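Local coordinates for protein 6-phosphogluconate dehydrogenase (Pseudomonas syringae, PDB 5U5G) that probably catalyses the NADP-dependent reduction of (2-oxopropyl)phosphonic acid, a late step of fosfomycin biosynthesis, at residues L96-H108 with P164-N176. Sequence-based numbering, arbitrary orientation.
Sequences LSTIAPETAEGLH and PEPGKAQRLKILN. With NAP (NADP nicotinamide-adenine-dinucleotide phosphate), chain E; 7VD ((2-oxopropyl)phosphonic acid), chain F.
Pro166 CB lies over one face of the His108 ring, 3.8 Å from its centroid, in a CH-pi contact. The ring's NE2 is hydrogen-bonded to Glu120 OE1. The guanidinium of Arg171 has Pro101 CB over one face, offset toward its rim. Glu105 OE2 meets it at the edge, near its plane, in a salt bridge with NH2. The modelled separation is improbably short, so its exact geometry is doubtful. Helices 101-108 and 168-176 run nearly antiparallel, 159° between directions, and their axes approach to 8.7 Å.

The amide of Gln170 hydrogen-bonds to backbone groups on both sides of Thr98. Its NE2 gives a fairly straight bond to Ser97 O, 2.8 Å, close to the amide plane. Its OE1 accepts the Ile99 N-H, 3.1 Å from N to OE1; the donor stands above the carbonyl plane. A bend at chi2 (-64°) brings the amide to this backbone. Ile174 CD1 packs against Pro101 CD.

Thr98 N donates a hydrogen bond to NAP O3D at 3.1 Å. Thr98 OG1 lies against Lys173 CE, and Lys173 NZ hydrogen-bonds to 7VD O7 at 2.7 Å. NZ also hydrogen-bonds to Val123 O and Asn177 OD1. The contact thus ties the Rossmann-type cofactor domain to the long helix 168-196. The Lys173 bond to ketone O7 is consistent with holding, and perhaps polarising, that carbonyl for hydride transfer.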
loop_
_atom_site.group_PDB
_atom_site.type_symbol
_atom_site.label_atom_id
_atom_site.label_comp_id
_atom_site.label_asym_id
_atom_site.label_seq_id
_atom_site.Cartn_x
_atom_site.Cartn_y
_atom_site.Cartn_z
ATOM N N LEU A 96 -3.730 -24.379 2.097
ATOM C CA LEU A 96 -3.252 -23.072 1.685
ATOM C C LEU A 96 -4.337 -22.221 1.050
ATOM O O LEU A 96 -4.034 -21.125 0.561
ATOM C CB LEU A 96 -2.096 -23.222 0.702
ATOM C CG LEU A 96 -0.968 -24.154 1.124
ATOM C CD1 LEU A 96 -0.224 -24.603 -0.117
ATOM C CD2 LEU A 96 -0.034 -23.440 2.094
ATOM N N SER A 97 -5.579 -22.695 1.045
ATOM C CA SER A 97 -6.676 -21.973 0.417
ATOM C C SER A 97 -7.167 -20.852 1.324
ATOM O O SER A 97 -6.959 -20.858 2.540
ATOM C CB SER A 97 -7.840 -22.921 0.098
ATOM O OG SER A 97 -7.359 -24.132 -0.482
ATOM N N THR A 98 -7.845 -19.888 0.720
ATOM C CA THR A 98 -8.572 -18.886 1.480
ATOM C C THR A 98 -10.029 -19.323 1.535
ATOM O O THR A 98 -10.695 -19.407 0.500
ATOM C CB THR A 98 -8.423 -17.494 0.870
ATOM O OG1 THR A 98 -7.025 -17.183 0.770
ATOM C CG2 THR A 98 -9.094 -16.471 1.772
ATOM N N ILE A 99 -10.503 -19.637 2.744
ATOM C CA ILE A 99 -11.837 -20.185 2.958
ATOM C C ILE A 99 -12.438 -19.494 4.173
ATOM O O ILE A 99 -11.735 -18.840 4.950
ATOM C CB ILE A 99 -11.822 -21.715 3.187
ATOM C CG1 ILE A 99 -11.008 -22.045 4.440
ATOM C CG2 ILE A 99 -11.267 -22.473 1.978
ATOM C CD1 ILE A 99 -11.085 -23.523 4.821
ATOM N N ALA A 100 -13.752 -19.657 4.332
ATOM C CA ALA A 100 -14.466 -19.057 5.452
ATOM C C ALA A 100 -13.906 -19.564 6.781
ATOM O O ALA A 100 -13.579 -20.752 6.906
ATOM C CB ALA A 100 -15.956 -19.379 5.353
ATOM N N PRO A 101 -13.745 -18.687 7.776
ATOM C CA PRO A 101 -13.194 -19.128 9.072
ATOM C C PRO A 101 -13.995 -20.245 9.725
ATOM O O PRO A 101 -13.400 -21.162 10.299
ATOM C CB PRO A 101 -13.209 -17.833 9.915
ATOM C CG PRO A 101 -13.092 -16.718 8.875
ATOM C CD PRO A 101 -13.915 -17.223 7.705
ATOM N N GLU A 102 -15.327 -20.214 9.630
ATOM C CA GLU A 102 -16.127 -21.295 10.205
ATOM C C GLU A 102 -15.906 -22.624 9.471
ATOM O O GLU A 102 -15.925 -23.686 10.108
ATOM C CB GLU A 102 -17.622 -20.911 10.226
ATOM C CG GLU A 102 -18.274 -20.669 8.852
ATOM C CD GLU A 102 -18.212 -19.198 8.384
ATOM O OE1 GLU A 102 -17.411 -18.403 8.955
ATOM O OE2 GLU A 102 -18.976 -18.845 7.443
ATOM N N THR A 103 -15.677 -22.598 8.152
ATOM C CA THR A 103 -15.293 -23.830 7.457
ATOM C C THR A 103 -13.973 -24.367 8.004
ATOM O O THR A 103 -13.839 -25.570 8.277
ATOM C CB THR A 103 -15.177 -23.596 5.947
ATOM O OG1 THR A 103 -16.363 -22.956 5.463
ATOM C CG2 THR A 103 -14.970 -24.934 5.187
ATOM N N ALA A 104 -12.982 -23.483 8.168
ATOM C CA ALA A 104 -11.700 -23.904 8.727
ATOM C C ALA A 104 -11.868 -24.461 10.138
ATOM O O ALA A 104 -11.261 -25.479 10.487
ATOM C CB ALA A 104 -10.721 -22.736 8.734
ATOM N N GLU A 105 -12.677 -23.800 10.966
ATOM C CA GLU A 105 -12.928 -24.300 12.315
ATOM C C GLU A 105 -13.537 -25.697 12.279
ATOM O O GLU A 105 -13.112 -26.588 13.024
ATOM C CB GLU A 105 -13.837 -23.335 13.064
ATOM C CG GLU A 105 -13.102 -22.098 13.549
ATOM C CD GLU A 105 -14.032 -20.965 13.937
ATOM O OE1 GLU A 105 -15.263 -21.131 13.803
ATOM O OE2 GLU A 105 -13.524 -19.900 14.357
ATOM N N GLY A 106 -14.526 -25.911 11.404
ATOM C CA GLY A 106 -15.136 -27.229 11.299
ATOM C C GLY A 106 -14.150 -28.290 10.854
ATOM O O GLY A 106 -14.203 -29.435 11.310
ATOM N N LEU A 107 -13.230 -27.925 9.958
ATOM C CA LEU A 107 -12.230 -28.883 9.494
ATOM C C LEU A 107 -11.211 -29.193 10.589
ATOM O O LEU A 107 -10.809 -30.349 10.748
ATOM C CB LEU A 107 -11.540 -28.353 8.239
ATOM C CG LEU A 107 -12.404 -28.365 6.978
ATOM C CD1 LEU A 107 -11.722 -27.627 5.843
ATOM C CD2 LEU A 107 -12.757 -29.809 6.562
ATOM N N HIS A 108 -10.787 -28.179 11.357
ATOM C CA HIS A 108 -9.962 -28.440 12.538
ATOM C C HIS A 108 -10.586 -29.527 13.410
ATOM O O HIS A 108 -9.918 -30.491 13.809
ATOM C CB HIS A 108 -9.771 -27.158 13.355
ATOM C CG HIS A 108 -8.714 -26.236 12.815
ATOM N ND1 HIS A 108 -7.366 -26.449 13.016
ATOM C CD2 HIS A 108 -8.810 -25.092 12.091
ATOM C CE1 HIS A 108 -6.677 -25.485 12.429
ATOM N NE2 HIS A 108 -7.531 -24.650 11.861
ATOM N N PRO A 164 -2.532 -19.523 16.793
ATOM C CA PRO A 164 -3.006 -20.918 16.923
ATOM C C PRO A 164 -4.509 -21.110 16.824
ATOM O O PRO A 164 -4.949 -22.145 16.309
ATOM C CB PRO A 164 -2.496 -21.329 18.317
ATOM C CG PRO A 164 -1.386 -20.397 18.632
ATOM C CD PRO A 164 -1.690 -19.103 17.925
ATOM N N GLU A 165 -5.300 -20.161 17.314
ATOM C CA GLU A 165 -6.745 -20.348 17.406
ATOM C C GLU A 165 -7.345 -20.698 16.047
ATOM O O GLU A 165 -7.143 -19.956 15.076
ATOM C CB GLU A 165 -7.402 -19.081 17.947
ATOM C CG GLU A 165 -8.921 -19.142 17.992
ATOM C CD GLU A 165 -9.560 -17.810 18.393
ATOM O OE1 GLU A 165 -8.974 -16.745 18.096
ATOM O OE2 GLU A 165 -10.645 -17.829 19.016
ATOM N N PRO A 166 -8.097 -21.797 15.943
ATOM C CA PRO A 166 -8.717 -22.161 14.660
ATOM C C PRO A 166 -9.573 -21.038 14.094
ATOM O O PRO A 166 -10.319 -20.367 14.812
ATOM C CB PRO A 166 -9.571 -23.382 15.013
ATOM C CG PRO A 166 -8.890 -23.988 16.215
ATOM C CD PRO A 166 -8.329 -22.811 16.989
ATOM N N GLY A 167 -9.469 -20.843 12.782
ATOM C CA GLY A 167 -10.210 -19.805 12.111
ATOM C C GLY A 167 -9.552 -18.445 12.131
ATOM O O GLY A 167 -9.941 -17.579 11.341
ATOM N N LYS A 168 -8.551 -18.236 12.995
ATOM C CA LYS A 168 -7.957 -16.906 13.130
ATOM C C LYS A 168 -7.124 -16.544 11.907
ATOM O O LYS A 168 -7.135 -15.389 11.466
ATOM C CB LYS A 168 -7.103 -16.821 14.396
ATOM C CG LYS A 168 -6.506 -15.427 14.627
ATOM C CD LYS A 168 -5.971 -15.253 16.058
ATOM C CE LYS A 168 -5.491 -13.836 16.275
ATOM N NZ LYS A 168 -4.962 -13.616 17.637
ATOM N N ALA A 169 -6.380 -17.510 11.357
ATOM C CA ALA A 169 -5.601 -17.232 10.158
ATOM C C ALA A 169 -6.499 -16.790 9.013
ATOM O O ALA A 169 -6.168 -15.843 8.287
ATOM C CB ALA A 169 -4.777 -18.462 9.760
ATOM N N GLN A 170 -7.652 -17.448 8.836
ATOM C CA GLN A 170 -8.533 -17.042 7.743
ATOM C C GLN A 170 -9.130 -15.669 8.008
ATOM O O GLN A 170 -9.305 -14.880 7.076
ATOM C CB GLN A 170 -9.649 -18.064 7.510
ATOM C CG GLN A 170 -9.178 -19.419 6.952
ATOM C CD GLN A 170 -8.563 -19.319 5.558
ATOM O OE1 GLN A 170 -8.706 -18.310 4.861
ATOM N NE2 GLN A 170 -7.890 -20.369 5.147
ATOM N N ARG A 171 -9.455 -15.371 9.268
ATOM C CA ARG A 171 -9.963 -14.042 9.600
ATOM C C ARG A 171 -8.978 -12.968 9.166
ATOM O O ARG A 171 -9.360 -11.980 8.530
ATOM C CB ARG A 171 -10.242 -13.943 11.102
ATOM C CG ARG A 171 -11.417 -14.796 11.545
ATOM C CD ARG A 171 -11.666 -14.776 13.057
ATOM N NE ARG A 171 -12.820 -15.629 13.340
ATOM C CZ ARG A 171 -12.762 -16.848 13.875
ATOM N NH1 ARG A 171 -11.605 -17.375 14.260
ATOM N NH2 ARG A 171 -13.879 -17.533 14.053
ATOM N N LEU A 172 -7.695 -13.164 9.488
ATOM C CA LEU A 172 -6.662 -12.190 9.147
ATOM C C LEU A 172 -6.428 -12.110 7.638
ATOM O O LEU A 172 -6.230 -11.016 7.086
ATOM C CB LEU A 172 -5.374 -12.559 9.878
ATOM C CG LEU A 172 -5.461 -12.312 11.387
ATOM C CD1 LEU A 172 -4.412 -13.131 12.117
ATOM C CD2 LEU A 172 -5.289 -10.819 11.658
ATOM N N LYS A 173 -6.424 -13.259 6.960
ATOM C CA LYS A 173 -6.203 -13.275 5.519
ATOM C C LYS A 173 -7.297 -12.510 4.785
ATOM O O LYS A 173 -7.005 -11.709 3.888
ATOM C CB LYS A 173 -6.132 -14.731 5.019
ATOM C CG LYS A 173 -6.232 -14.899 3.478
ATOM C CD LYS A 173 -4.955 -14.404 2.760
ATOM C CE LYS A 173 -5.075 -14.583 1.215
ATOM N NZ LYS A 173 -4.011 -13.822 0.475
ATOM N N ILE A 174 -8.561 -12.724 5.176
ATOM C CA ILE A 174 -9.688 -12.080 4.498
ATOM C C ILE A 174 -9.619 -10.560 4.662
ATOM O O ILE A 174 -9.868 -9.798 3.717
ATOM C CB ILE A 174 -11.013 -12.654 5.040
ATOM C CG1 ILE A 174 -11.170 -14.134 4.656
ATOM C CG2 ILE A 174 -12.206 -11.841 4.550
ATOM C CD1 ILE A 174 -12.245 -14.854 5.464
ATOM N N LEU A 175 -9.288 -10.099 5.862
ATOM C CA LEU A 175 -9.089 -8.670 6.100
ATOM C C LEU A 175 -7.881 -8.133 5.326
ATOM O O LEU A 175 -7.924 -7.018 4.787
ATOM C CB LEU A 175 -8.915 -8.442 7.598
ATOM C CG LEU A 175 -9.975 -7.739 8.449
ATOM C CD1 LEU A 175 -11.337 -7.609 7.811
ATOM C CD2 LEU A 175 -10.070 -8.424 9.795
ATOM N N ASN A 176 -6.787 -8.901 5.283
ATOM C CA ASN A 176 -5.647 -8.521 4.456
ATOM C C ASN A 176 -6.074 -8.279 3.013
ATOM O O ASN A 176 -5.692 -7.272 2.395
ATOM C CB ASN A 176 -4.576 -9.607 4.514
ATOM C CG ASN A 176 -3.467 -9.370 3.523
ATOM O OD1 ASN A 176 -2.533 -8.615 3.805
ATOM N ND2 ASN A 176 -3.557 -10.012 2.349
HETATM P PA NAP E . -7.287 -21.106 -9.686
HETATM O O1A NAP E . -8.640 -20.693 -10.136
HETATM O O2A NAP E . -6.060 -20.750 -10.488
HETATM O O5B NAP E . -7.262 -22.745 -9.418
HETATM C C5B NAP E . -8.368 -23.054 -8.605
HETATM C C4B NAP E . -8.150 -24.496 -8.097
HETATM O O4B NAP E . -9.285 -24.968 -7.372
HETATM C C3B NAP E . -7.883 -25.445 -9.321
HETATM O O3B NAP E . -7.004 -26.454 -8.928
HETATM C C2B NAP E . -9.282 -26.064 -9.507
HETATM O O2B NAP E . -9.297 -27.298 -10.037
HETATM C C1B NAP E . -9.682 -26.183 -7.982
HETATM N N9A NAP E . -11.121 -26.343 -7.893
HETATM C C8A NAP E . -12.133 -25.364 -7.957
HETATM N N7A NAP E . -13.386 -25.889 -7.871
HETATM C C5A NAP E . -13.157 -27.268 -7.756
HETATM C C6A NAP E . -14.028 -28.365 -7.637
HETATM N N6A NAP E . -15.389 -28.185 -7.606
HETATM N N1A NAP E . -13.557 -29.635 -7.548
HETATM C C2A NAP E . -12.195 -29.768 -7.581
HETATM N N3A NAP E . -11.243 -28.829 -7.683
HETATM C C4A NAP E . -11.757 -27.564 -7.772
HETATM O O3 NAP E . -7.284 -20.348 -8.229
HETATM P PN NAP E . -5.836 -19.919 -7.699
HETATM O O1N NAP E . -4.843 -21.012 -7.748
HETATM O O2N NAP E . -5.497 -18.473 -7.987
HETATM O O5D NAP E . -6.149 -19.771 -5.988
HETATM C C5D NAP E . -6.183 -20.979 -5.369
HETATM C C4D NAP E . -6.255 -20.699 -3.879
HETATM O O4D NAP E . -5.106 -19.912 -3.471
HETATM C C3D NAP E . -7.538 -19.818 -3.575
HETATM O O3D NAP E . -8.072 -20.221 -2.346
HETATM C C2D NAP E . -6.978 -18.415 -3.491
HETATM O O2D NAP E . -7.700 -17.576 -2.627
HETATM C C1D NAP E . -5.581 -18.720 -2.859
HETATM N N1N NAP E . -4.626 -17.670 -3.152
HETATM C C2N NAP E . -4.328 -17.277 -4.485
HETATM C C3N NAP E . -3.349 -16.329 -4.694
HETATM C C7N NAP E . -2.991 -15.922 -6.056
HETATM O O7N NAP E . -2.093 -15.111 -6.293
HETATM N N7N NAP E . -3.636 -16.498 -7.136
HETATM C C4N NAP E . -2.566 -15.725 -3.558
HETATM C C5N NAP E . -2.976 -16.192 -2.233
HETATM C C6N NAP E . -3.949 -17.087 -2.070
HETATM P P2B NAP E . -9.272 -27.354 -11.884
HETATM O O1X NAP E . -7.832 -27.007 -12.097
HETATM O O2X NAP E . -9.685 -28.801 -12.169
HETATM O O3X NAP E . -10.294 -26.282 -12.177
HETATM P P1 7VD F . -2.172 -12.252 -2.679
HETATM C C1 7VD F . -3.486 -12.816 -3.795
HETATM O O2 7VD F . -2.613 -12.054 -1.247
HETATM O O3 7VD F . -0.968 -13.163 -2.723
HETATM O O4 7VD F . -1.843 -10.926 -3.318
HETATM C C6 7VD F . -4.775 -13.258 -3.149
HETATM O O7 7VD F . -4.779 -13.850 -2.070
HETATM C C8 7VD F . -6.032 -12.925 -3.906
#